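PDB 3SZJ: Avidin/streptavidin from Shewanella denitrificans, which binds biotin inside an eight-stranded beta-barrel, as expected of a member of the avidin family. Local coordinates for residues S19-N24 with G34-R39; C74-S79 with L99-S104; I93-Q98 with D115-T120. All blocks are in the same frame, centred on the assembly; numbering follows the deposited sequence.

How the interactions relate
Interactions 1, 2 and 3 are three antiparallel hairpins of one closed barrel, and residues far apart in sequence meet round a single biotin. Interactions 1 and 3 hold the ureido ring from two sides, their centres about 11 Å apart, and meet where Y36 OH lies 3.4 Å from F117 CZ. Interaction 2 flanks the thioether sulfur and the valeryl tail; its centre is about 17 Å from that of interaction 1. Interactions 2 and 3 share strand 91-101 and join through S79 N and Q98 O, a probable hydrogen bond of 2.8 Å. Both also reach the second subunit.

Interaction 1. Residues S19-N24 with G34-R39. With BTN (biotin), chain C.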
loop_
_atom_site.group_PDB
_atom_site.type_symbol
_atom_site.label_atom_id
_atom_site.label_comp_id
_atom_site.label_asym_id
_atom_site.label_seq_id
_atom_site.Cartn_x
_atom_site.Cartn_y
_atom_site.Cartn_z
ATOM N N SER A 19 -3.256 15.452 -9.905
ATOM C CA SER A 19 -2.066 14.656 -9.621
ATOM C C SER A 19 -1.956 13.521 -10.618
ATOM O O SER A 19 -2.970 12.974 -11.071
ATOM C CB SER A 19 -2.128 14.072 -8.206
ATOM O OG SER A 19 -2.259 15.123 -7.266
ATOM N N THR A 20 -0.724 13.142 -10.957
ATOM C CA THR A 20 -0.503 12.107 -11.959
ATOM C C THR A 20 0.195 10.886 -11.386
ATOM O O THR A 20 1.209 11.019 -10.703
ATOM C CB THR A 20 0.336 12.657 -13.107
ATOM O OG1 THR A 20 -0.327 13.797 -13.656
ATOM C CG2 THR A 20 0.488 11.605 -14.204
ATOM N N LEU A 21 -0.366 9.706 -11.674
ATOM C CA LEU A 21 0.291 8.423 -11.442
ATOM C C LEU A 21 0.850 7.921 -12.750
ATOM O O LEU A 21 0.104 7.773 -13.725
ATOM C CB LEU A 21 -0.710 7.370 -10.910
ATOM C CG LEU A 21 -0.190 5.918 -10.907
ATOM C CD1 LEU A 21 0.916 5.720 -9.836
ATOM C CD2 LEU A 21 -1.357 4.958 -10.652
ATOM N N TYR A 22 2.144 7.630 -12.757
ATOM C CA TYR A 22 2.774 6.972 -13.901
ATOM C C TYR A 22 3.072 5.541 -13.496
ATOM O O TYR A 22 3.907 5.305 -12.616
ATOM C CB TYR A 22 4.098 7.654 -14.289
ATOM C CG TYR A 22 3.957 9.056 -14.817
ATOM C CD1 TYR A 22 4.358 10.153 -14.063
ATOM C CD2 TYR A 22 3.463 9.272 -16.099
ATOM C CE1 TYR A 22 4.235 11.447 -14.574
ATOM C CE2 TYR A 22 3.342 10.538 -16.612
ATOM C CZ TYR A 22 3.715 11.619 -15.856
ATOM O OH TYR A 22 3.595 12.887 -16.402
ATOM N N ILE A 23 2.380 4.577 -14.113
ATOM C CA ILE A 23 2.739 3.188 -13.910
ATOM C C ILE A 23 3.814 2.836 -14.929
ATOM O O ILE A 23 3.552 2.819 -16.158
ATOM C CB ILE A 23 1.509 2.270 -14.069
ATOM C CG1 ILE A 23 0.390 2.677 -13.090
ATOM C CG2 ILE A 23 1.942 0.805 -13.858
ATOM C CD1 ILE A 23 -0.893 1.770 -13.131
ATOM N N ASN A 24 5.025 2.594 -14.426
ATOM C CA ASN A 24 6.150 2.291 -15.316
ATOM C C ASN A 24 6.360 0.834 -15.663
ATOM O O ASN A 24 6.761 0.525 -16.785
ATOM C CB ASN A 24 7.491 2.852 -14.806
ATOM C CG ASN A 24 7.562 4.367 -14.840
ATOM O OD1 ASN A 24 7.041 5.024 -15.756
ATOM N ND2 ASN A 24 8.232 4.935 -13.848
ATOM N N GLY A 34 6.428 2.724 -10.296
ATOM C CA GLY A 34 6.090 3.927 -11.056
ATOM C C GLY A 34 6.557 5.170 -10.342
ATOM O O GLY A 34 7.463 5.134 -9.473
ATOM N N SER A 35 5.948 6.279 -10.737
ATOM C CA SER A 35 6.236 7.547 -10.086
ATOM C C SER A 35 4.943 8.351 -9.961
ATOM O O SER A 35 3.951 8.071 -10.632
ATOM C CB SER A 35 7.304 8.308 -10.859
ATOM O OG SER A 35 6.793 8.713 -12.098
ATOM N N TYR A 36 4.934 9.328 -9.053
ATOM C CA TYR A 36 3.716 10.068 -8.756
ATOM C C TYR A 36 4.058 11.539 -8.640
ATOM O O TYR A 36 5.067 11.887 -7.998
ATOM C CB TYR A 36 3.157 9.586 -7.412
ATOM C CG TYR A 36 1.727 10.000 -7.152
ATOM C CD1 TYR A 36 1.426 11.243 -6.560
ATOM C CD2 TYR A 36 0.668 9.149 -7.490
ATOM C CE1 TYR A 36 0.093 11.626 -6.333
ATOM C CE2 TYR A 36 -0.643 9.512 -7.265
ATOM C CZ TYR A 36 -0.938 10.743 -6.700
ATOM O OH TYR A 36 -2.255 11.063 -6.471
ATOM N N ILE A 37 3.211 12.397 -9.218
ATOM C CA ILE A 37 3.385 13.852 -9.046
ATOM C C ILE A 37 2.123 14.389 -8.405
ATOM O O ILE A 37 1.035 14.290 -8.992
ATOM C CB ILE A 37 3.651 14.586 -10.393
ATOM C CG1 ILE A 37 4.936 14.073 -11.055
ATOM C CG2 ILE A 37 3.709 16.109 -10.177
ATOM C CD1 ILE A 37 5.180 14.683 -12.446
ATOM N N ASN A 38 2.260 14.936 -7.197
ATOM C CA ASN A 38 1.142 15.495 -6.460
ATOM C C ASN A 38 0.910 16.938 -6.881
ATOM O O ASN A 38 1.856 17.745 -6.940
ATOM C CB ASN A 38 1.492 15.432 -4.952
ATOM C CG ASN A 38 0.518 16.180 -4.086
ATOM O OD1 ASN A 38 -0.697 16.082 -4.259
ATOM N ND2 ASN A 38 1.055 16.944 -3.107
ATOM N N ARG A 39 -0.363 17.264 -7.115
ATOM C CA ARG A 39 -0.778 18.649 -7.431
ATOM C C ARG A 39 -1.975 19.097 -6.598
ATOM O O ARG A 39 -2.650 20.069 -6.963
ATOM C CB ARG A 39 -1.048 18.823 -8.929
ATOM C CG ARG A 39 0.181 18.529 -9.765
ATOM C CD ARG A 39 -0.013 18.914 -11.217
ATOM N NE ARG A 39 1.129 18.525 -12.042
ATOM C CZ ARG A 39 1.279 17.335 -12.615
ATOM N NH1 ARG A 39 0.359 16.384 -12.445
ATOM N NH2 ARG A 39 2.360 17.083 -13.348
HETATM C C11 BTN C . 2.240 15.130 2.285
HETATM O O11 BTN C . 1.584 16.193 2.295
HETATM O O12 BTN C . 2.417 14.508 3.348
HETATM C C10 BTN C . 2.818 14.592 1.005
HETATM C C9 BTN C . 1.844 14.759 -0.176
HETATM C C8 BTN C . 0.551 13.976 0.005
HETATM C C7 BTN C . -0.422 14.130 -1.169
HETATM C C2 BTN C . -1.714 13.322 -0.952
HETATM S S1 BTN C . -1.552 11.681 -1.279
HETATM C C6 BTN C . -3.353 11.497 -1.215
HETATM C C5 BTN C . -3.947 12.690 -1.908
HETATM N N1 BTN C . -4.060 12.517 -3.336
HETATM C C3 BTN C . -3.239 13.366 -3.962
HETATM O O3 BTN C . -3.019 13.371 -5.331
HETATM N N2 BTN C . -2.620 14.214 -3.137
HETATM C C4 BTN C . -2.913 13.809 -1.764
HETATM O O HOH W 1 2.503 15.058 -15.130
#
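L21 and Y36 form a non-hydrogen-bonded pair in the antiparallel hairpin of strands 20-26 and 31-37, part of the avidin beta-barrel. Their side chains meet at about a right angle, L21 CB lying 4.1 Å from Y36 CD2. With CG anti to the backbone N (chi1 -165°), the ring of Y36 is laid against the partner strand, and the carbonyl O of T20 sits 3.7 Å above one ring face, offset toward the rim. The phenol thereby points into the pocket, where Y36 OH donates to the ureido oxygen O3 of biotin at 2.7 Å. S19 OG gives an equally short bond to the same oxygen while accepting from R39 N at 2.9 Å, an almost straight bond (171°) that helps set the direction of the hydroxyl. N38 OD1 accepts from biotin N2 at 2.9 Å and also from A40 N. A phenylalanine here has no hydroxyl, and biotin O3 would probably be left without one of its donors. T20, Y22 and I37 occupy the other face of the sheet. There I37 CD1 meets the edge of the Y22 ring at CE1, 4.0 Å away, and I37 CG2 lies 3.5 Å above the centre of the R39 guanidinium plane. R39 NH1 donates in that plane to T20 OG1 and is shared with G18 O. On this same face a water accepts from R39 NH2 and is hydrogen-bonded to Y22 OH, 2.7 Å away.

Interaction 2. Residues C74-S79 with L99-S104. With BTN (biotin), chain C.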
loop_
_atom_site.group_PDB
_atom_site.type_symbol
_atom_site.label_atom_id
_atom_site.label_comp_id
_atom_site.label_asym_id
_atom_site.label_seq_id
_atom_site.Cartn_x
_atom_site.Cartn_y
_atom_site.Cartn_z
ATOM N N CYS A 74 8.353 15.142 2.773
ATOM C CA CYS A 74 7.176 15.378 3.608
ATOM C C CYS A 74 7.024 14.356 4.737
ATOM O O CYS A 74 5.988 14.364 5.427
ATOM C CB CYS A 74 5.901 15.431 2.752
ATOM S SG CYS A 74 5.862 16.904 1.697
ATOM N N ASN A 75 8.046 13.524 4.958
ATOM C CA ASN A 75 8.093 12.688 6.181
ATOM C C ASN A 75 6.890 11.731 6.289
ATOM O O ASN A 75 6.428 11.415 7.391
ATOM C CB ASN A 75 8.120 13.630 7.419
ATOM C CG ASN A 75 9.128 13.206 8.475
ATOM O OD1 ASN A 75 10.043 12.423 8.221
ATOM N ND2 ASN A 75 8.982 13.765 9.669
ATOM N N SER A 76 6.420 11.219 5.155
ATOM C CA SER A 76 5.155 10.492 5.129
ATOM C C SER A 76 5.101 9.498 3.987
ATOM O O SER A 76 5.944 9.528 3.093
ATOM C CB SER A 76 3.990 11.478 4.989
ATOM O OG SER A 76 4.062 12.493 5.971
ATOM N N ILE A 77 4.089 8.621 4.046
ATOM C CA ILE A 77 3.831 7.590 3.029
ATOM C C ILE A 77 2.323 7.529 2.755
ATOM O O ILE A 77 1.526 7.472 3.695
ATOM C CB ILE A 77 4.278 6.185 3.516
ATOM C CG1 ILE A 77 5.763 6.136 3.868
ATOM C CG2 ILE A 77 3.970 5.112 2.461
ATOM C CD1 ILE A 77 6.142 4.930 4.706
ATOM N N THR A 78 1.917 7.584 1.477
ATOM C CA THR A 78 0.499 7.355 1.123
ATOM C C THR A 78 0.327 5.987 0.475
ATOM O O THR A 78 1.178 5.555 -0.302
ATOM C CB THR A 78 -0.023 8.452 0.182
ATOM O OG1 THR A 78 0.165 9.701 0.845
ATOM C CG2 THR A 78 -1.536 8.266 -0.093
ATOM N N SER A 79 -0.766 5.316 0.846
ATOM C CA SER A 79 -1.167 4.044 0.263
ATOM C C SER A 79 -2.561 4.195 -0.338
ATOM O O SER A 79 -3.469 4.665 0.336
ATOM C CB SER A 79 -1.200 2.984 1.368
ATOM O OG SER A 79 -1.677 1.737 0.910
ATOM N N LEU A 99 -2.753 8.122 4.559
ATOM C CA LEU A 99 -1.470 8.816 4.628
ATOM C C LEU A 99 -0.979 8.738 6.072
ATOM O O LEU A 99 -1.673 9.191 6.976
ATOM C CB LEU A 99 -1.659 10.275 4.165
ATOM C CG LEU A 99 -0.609 11.395 4.257
ATOM C CD1 LEU A 99 0.751 11.025 3.718
ATOM C CD2 LEU A 99 -1.122 12.629 3.513
ATOM N N VAL A 100 0.198 8.142 6.268
ATOM C CA VAL A 100 0.782 7.998 7.604
ATOM C C VAL A 100 2.088 8.801 7.700
ATOM O O VAL A 100 2.890 8.802 6.767
ATOM C CB VAL A 100 1.022 6.501 8.005
ATOM C CG1 VAL A 100 1.973 5.779 7.025
ATOM C CG2 VAL A 100 1.482 6.392 9.493
ATOM N N VAL A 101 2.281 9.454 8.841
ATOM C CA VAL A 101 3.403 10.366 9.042
ATOM C C VAL A 101 4.429 9.774 10.017
ATOM O O VAL A 101 4.073 9.215 11.063
ATOM C CB VAL A 101 2.912 11.737 9.560
ATOM C CG1 VAL A 101 4.069 12.722 9.634
ATOM C CG2 VAL A 101 1.802 12.302 8.647
ATOM N N ASN A 102 5.705 9.897 9.658
ATOM C CA ASN A 102 6.820 9.557 10.565
ATOM C C ASN A 102 6.599 10.175 11.946
ATOM O O ASN A 102 6.227 11.352 12.053
ATOM C CB ASN A 102 8.101 10.091 9.917
ATOM C CG ASN A 102 9.383 9.706 10.641
ATOM O OD1 ASN A 102 9.388 8.885 11.548
ATOM N ND2 ASN A 102 10.499 10.310 10.211
ATOM N N GLY A 103 6.796 9.374 12.986
ATOM C CA GLY A 103 6.616 9.852 14.354
ATOM C C GLY A 103 5.210 9.786 14.927
ATOM O O GLY A 103 4.989 10.216 16.065
ATOM N N SER A 104 4.251 9.244 14.169
ATOM C CA SER A 104 2.879 9.107 14.661
ATOM C C SER A 104 2.796 8.216 15.917
ATOM O O SER A 104 3.647 7.334 16.121
ATOM C CB SER A 104 1.957 8.553 13.565
ATOM O OG SER A 104 1.840 9.486 12.498
HETATM C C11 BTN C . 2.240 15.130 2.285
HETATM O O11 BTN C . 1.584 16.193 2.295
HETATM O O12 BTN C . 2.417 14.508 3.348
HETATM C C10 BTN C . 2.818 14.592 1.005
HETATM C C9 BTN C . 1.844 14.759 -0.176
HETATM C C8 BTN C . 0.551 13.976 0.005
HETATM C C7 BTN C . -0.422 14.130 -1.169
HETATM C C2 BTN C . -1.714 13.322 -0.952
HETATM S S1 BTN C . -1.552 11.681 -1.279
HETATM C C6 BTN C . -3.353 11.497 -1.215
HETATM C C5 BTN C . -3.947 12.690 -1.908
HETATM N N1 BTN C . -4.060 12.517 -3.336
HETATM C C3 BTN C . -3.239 13.366 -3.962
HETATM O O3 BTN C . -3.019 13.371 -5.331
HETATM N N2 BTN C . -2.620 14.214 -3.137
HETATM C C4 BTN C . -2.913 13.809 -1.764
#
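N75 and N102 join the end of the antiparallel hairpin made by strands 73-86 and 91-101, at one rim of the barrel, and N102 can be followed outward atom by atom. Its CB rests 3.3 Å from N75 O, the carbonyl that also accepts from N102 N at 2.8 Å. CG stands anti to the backbone N (chi1 -174°), which carries the amide obliquely across the side chain of N75, with CG 3.7 Å from N75 OD1. At the tip, N102 ND2 donates to N75 OD1 over 2.9 Å. This bond is nearly straight (168°) and lies in the amide plane of N102, yet the donor stands well above the carbonyl plane of N75 and not on a lone pair; the two amide planes are 73° apart. The other tip atom, N102 OD1, accepts from T59 N of the second subunit. N102 is itself part of a type II turn from V101 to S104, in which S104 N and S104 OG both donate to V101 O. Toward the barrel interior the same hairpin borders biotin: T78 OG1, hydrogen-bonded to W67 NE1, lies 3.4 Å from the thioether S1. C74, in a disulfide with C45, brings its CB to 3.6 Å from C10 of the tail. The chemistry thus divides between pocket and rim, with van der Waals contact around sulfur and tail at the pocket, and at the rim an amide that ties the strands together through its N-H and the two subunits through its oxygen.

Interaction 3. Residues I93-Q98 with D115-T120; sequences ISTLWQ and DVFSQT. With BTN (biotin), chain C.
W97 offers one face of its indole to biotin, whose C6 stands 3.4 Å above the ring centre, and meets the carboxylate of D115 obliquely, the two planes 43° apart. W97 CD1 comes within 3.5 Å of D115 OD2. The F117 ring is approached at its edge instead: I93 O lies in its plane, 3.8 Å from CD1, and T95 OG1 is at the edge near CE1. D115 OD2 takes an essentially straight bond (175°) from biotin N1 at 2.8 Å and a second from W80 NE1, while Q16 NE2 donates to D115 OD1. Held by several donors, the carboxylate is fixed in rotation, and its charge would probably polarise the ureido group. The backbone of D115 is gripped as well. With chi1 at 71°, T95 OG1 stands between its own backbone N and carbonyl carbon and donates to D115 O at 2.7 Å, doubling the bond from T95 N at 2.8 Å. Farther along, I93 and F117 form an antiparallel hydrogen-bonded pair, with backbone bonds in both directions. No helix takes part. Strand 91-101 has 73-86 as its other neighbour, where L96 bonds to S81 through the backbone, and 111-119 closes the barrel against strand 11-15, with F117 packed on W13 and N15 and a backbone bond joining S118 to V14.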
loop_
_atom_site.group_PDB
_atom_site.type_symbol
_atom_site.label_atom_id
_atom_site.label_comp_id
_atom_site.label_asym_id
_atom_site.label_seq_id
_atom_site.Cartn_x
_atom_site.Cartn_y
_atom_site.Cartn_z
ATOM N N ILE A 93 -9.461 4.574 -12.407
ATOM C CA ILE A 93 -9.098 3.800 -11.212
ATOM C C ILE A 93 -9.738 4.541 -10.039
ATOM O O ILE A 93 -9.373 5.691 -9.752
ATOM C CB ILE A 93 -7.561 3.664 -11.003
ATOM C CG1 ILE A 93 -6.851 3.051 -12.219
ATOM C CG2 ILE A 93 -7.262 2.841 -9.724
ATOM C CD1 ILE A 93 -5.348 3.161 -12.121
ATOM N N SER A 94 -10.672 3.880 -9.358
ATOM C CA SER A 94 -11.324 4.488 -8.195
ATOM C C SER A 94 -10.671 3.959 -6.917
ATOM O O SER A 94 -10.552 2.739 -6.736
ATOM C CB SER A 94 -12.817 4.157 -8.211
ATOM O OG SER A 94 -13.460 4.724 -7.086
ATOM N N THR A 95 -10.233 4.875 -6.037
ATOM C CA THR A 95 -9.379 4.481 -4.906
ATOM C C THR A 95 -9.816 5.115 -3.586
ATOM O O THR A 95 -10.503 6.165 -3.561
ATOM C CB THR A 95 -7.897 4.923 -5.111
ATOM O OG1 THR A 95 -7.793 6.345 -4.982
ATOM C CG2 THR A 95 -7.317 4.447 -6.460
ATOM N N LEU A 96 -9.383 4.479 -2.492
ATOM C CA LEU A 96 -9.407 5.090 -1.160
ATOM C C LEU A 96 -7.958 5.114 -0.702
ATOM O O LEU A 96 -7.209 4.136 -0.895
ATOM C CB LEU A 96 -10.236 4.264 -0.192
ATOM C CG LEU A 96 -11.719 4.155 -0.565
ATOM C CD1 LEU A 96 -12.395 3.266 0.453
ATOM C CD2 LEU A 96 -12.382 5.555 -0.594
ATOM N N TRP A 97 -7.545 6.217 -0.085
ATOM C CA TRP A 97 -6.142 6.334 0.365
ATOM C C TRP A 97 -5.980 6.587 1.860
ATOM O O TRP A 97 -6.905 7.076 2.531
ATOM C CB TRP A 97 -5.361 7.398 -0.407
ATOM C CG TRP A 97 -5.953 8.796 -0.436
ATOM C CD1 TRP A 97 -6.733 9.334 -1.417
ATOM C CD2 TRP A 97 -5.789 9.818 0.561
ATOM N NE1 TRP A 97 -7.094 10.625 -1.075
ATOM C CE2 TRP A 97 -6.517 10.952 0.126
ATOM C CE3 TRP A 97 -5.083 9.881 1.779
ATOM C CZ2 TRP A 97 -6.560 12.153 0.867
ATOM C CZ3 TRP A 97 -5.137 11.048 2.517
ATOM C CH2 TRP A 97 -5.878 12.179 2.059
ATOM N N GLN A 98 -4.770 6.284 2.356
ATOM C CA GLN A 98 -4.373 6.491 3.737
ATOM C C GLN A 98 -2.981 7.110 3.715
ATOM O O GLN A 98 -2.115 6.643 2.976
ATOM C CB GLN A 98 -4.325 5.148 4.488
ATOM C CG GLN A 98 -5.667 4.449 4.548
ATOM C CD GLN A 98 -5.676 3.229 5.474
ATOM O OE1 GLN A 98 -4.731 2.438 5.499
ATOM N NE2 GLN A 98 -6.781 3.042 6.164
ATOM N N ASP A 115 -9.669 9.179 -4.072
ATOM C CA ASP A 115 -9.200 9.733 -5.359
ATOM C C ASP A 115 -9.744 8.867 -6.484
ATOM O O ASP A 115 -9.761 7.637 -6.383
ATOM C CB ASP A 115 -7.683 9.655 -5.511
ATOM C CG ASP A 115 -6.913 10.740 -4.736
ATOM O OD1 ASP A 115 -7.502 11.784 -4.327
ATOM O OD2 ASP A 115 -5.687 10.532 -4.564
ATOM N N VAL A 116 -10.166 9.511 -7.569
ATOM C CA VAL A 116 -10.514 8.807 -8.798
ATOM C C VAL A 116 -9.583 9.319 -9.877
ATOM O O VAL A 116 -9.504 10.549 -10.099
ATOM C CB VAL A 116 -11.960 9.085 -9.220
ATOM C CG1 VAL A 116 -12.927 8.280 -8.346
ATOM C CG2 VAL A 116 -12.249 10.582 -9.160
ATOM N N PHE A 117 -8.863 8.384 -10.509
ATOM C CA PHE A 117 -7.917 8.677 -11.590
ATOM C C PHE A 117 -8.520 8.298 -12.938
ATOM O O PHE A 117 -9.163 7.241 -13.061
ATOM C CB PHE A 117 -6.625 7.862 -11.407
ATOM C CG PHE A 117 -5.856 8.180 -10.158
ATOM C CD1 PHE A 117 -6.224 7.622 -8.931
ATOM C CD2 PHE A 117 -4.788 9.074 -10.189
ATOM C CE1 PHE A 117 -5.504 7.899 -7.776
ATOM C CE2 PHE A 117 -4.066 9.352 -9.023
ATOM C CZ PHE A 117 -4.442 8.765 -7.816
ATOM N N SER A 118 -8.295 9.143 -13.940
ATOM C CA SER A 118 -8.740 8.865 -15.299
ATOM C C SER A 118 -7.535 8.695 -16.207
ATOM O O SER A 118 -6.524 9.377 -16.040
ATOM C CB SER A 118 -9.555 10.050 -15.814
ATOM O OG SER A 118 -10.723 10.221 -15.032
ATOM N N GLN A 119 -7.643 7.799 -17.191
ATOM C CA GLN A 119 -6.567 7.646 -18.184
ATOM C C GLN A 119 -6.226 9.004 -18.811
ATOM O O GLN A 119 -7.108 9.860 -19.008
ATOM C CB GLN A 119 -6.987 6.645 -19.261
ATOM C CG GLN A 119 -8.048 7.180 -20.231
ATOM C CD GLN A 119 -8.304 6.216 -21.371
ATOM O OE1 GLN A 119 -8.860 5.142 -21.169
ATOM N NE2 GLN A 119 -7.860 6.578 -22.566
ATOM N N THR A 120 -4.948 9.220 -19.088
ATOM C CA THR A 120 -4.517 10.457 -19.749
ATOM C C THR A 120 -3.326 10.203 -20.654
ATOM O O THR A 120 -2.503 9.338 -20.370
ATOM C CB THR A 120 -4.176 11.594 -18.725
ATOM O OG1 THR A 120 -3.956 12.827 -19.429
ATOM C CG2 THR A 120 -2.928 11.261 -17.907
HETATM C C11 BTN C . 2.240 15.130 2.285
HETATM O O11 BTN C . 1.584 16.193 2.295
HETATM O O12 BTN C . 2.417 14.508 3.348
HETATM C C10 BTN C . 2.818 14.592 1.005
HETATM C C9 BTN C . 1.844 14.759 -0.176
HETATM C C8 BTN C . 0.551 13.976 0.005
HETATM C C7 BTN C . -0.422 14.130 -1.169
HETATM C C2 BTN C . -1.714 13.322 -0.952
HETATM S S1 BTN C . -1.552 11.681 -1.279
HETATM C C6 BTN C . -3.353 11.497 -1.215
HETATM C C5 BTN C . -3.947 12.690 -1.908
HETATM N N1 BTN C . -4.060 12.517 -3.336
HETATM C C3 BTN C . -3.239 13.366 -3.962
HETATM O O3 BTN C . -3.019 13.371 -5.331
HETATM N N2 BTN C . -2.620 14.214 -3.137
HETATM C C4 BTN C . -2.913 13.809 -1.764
#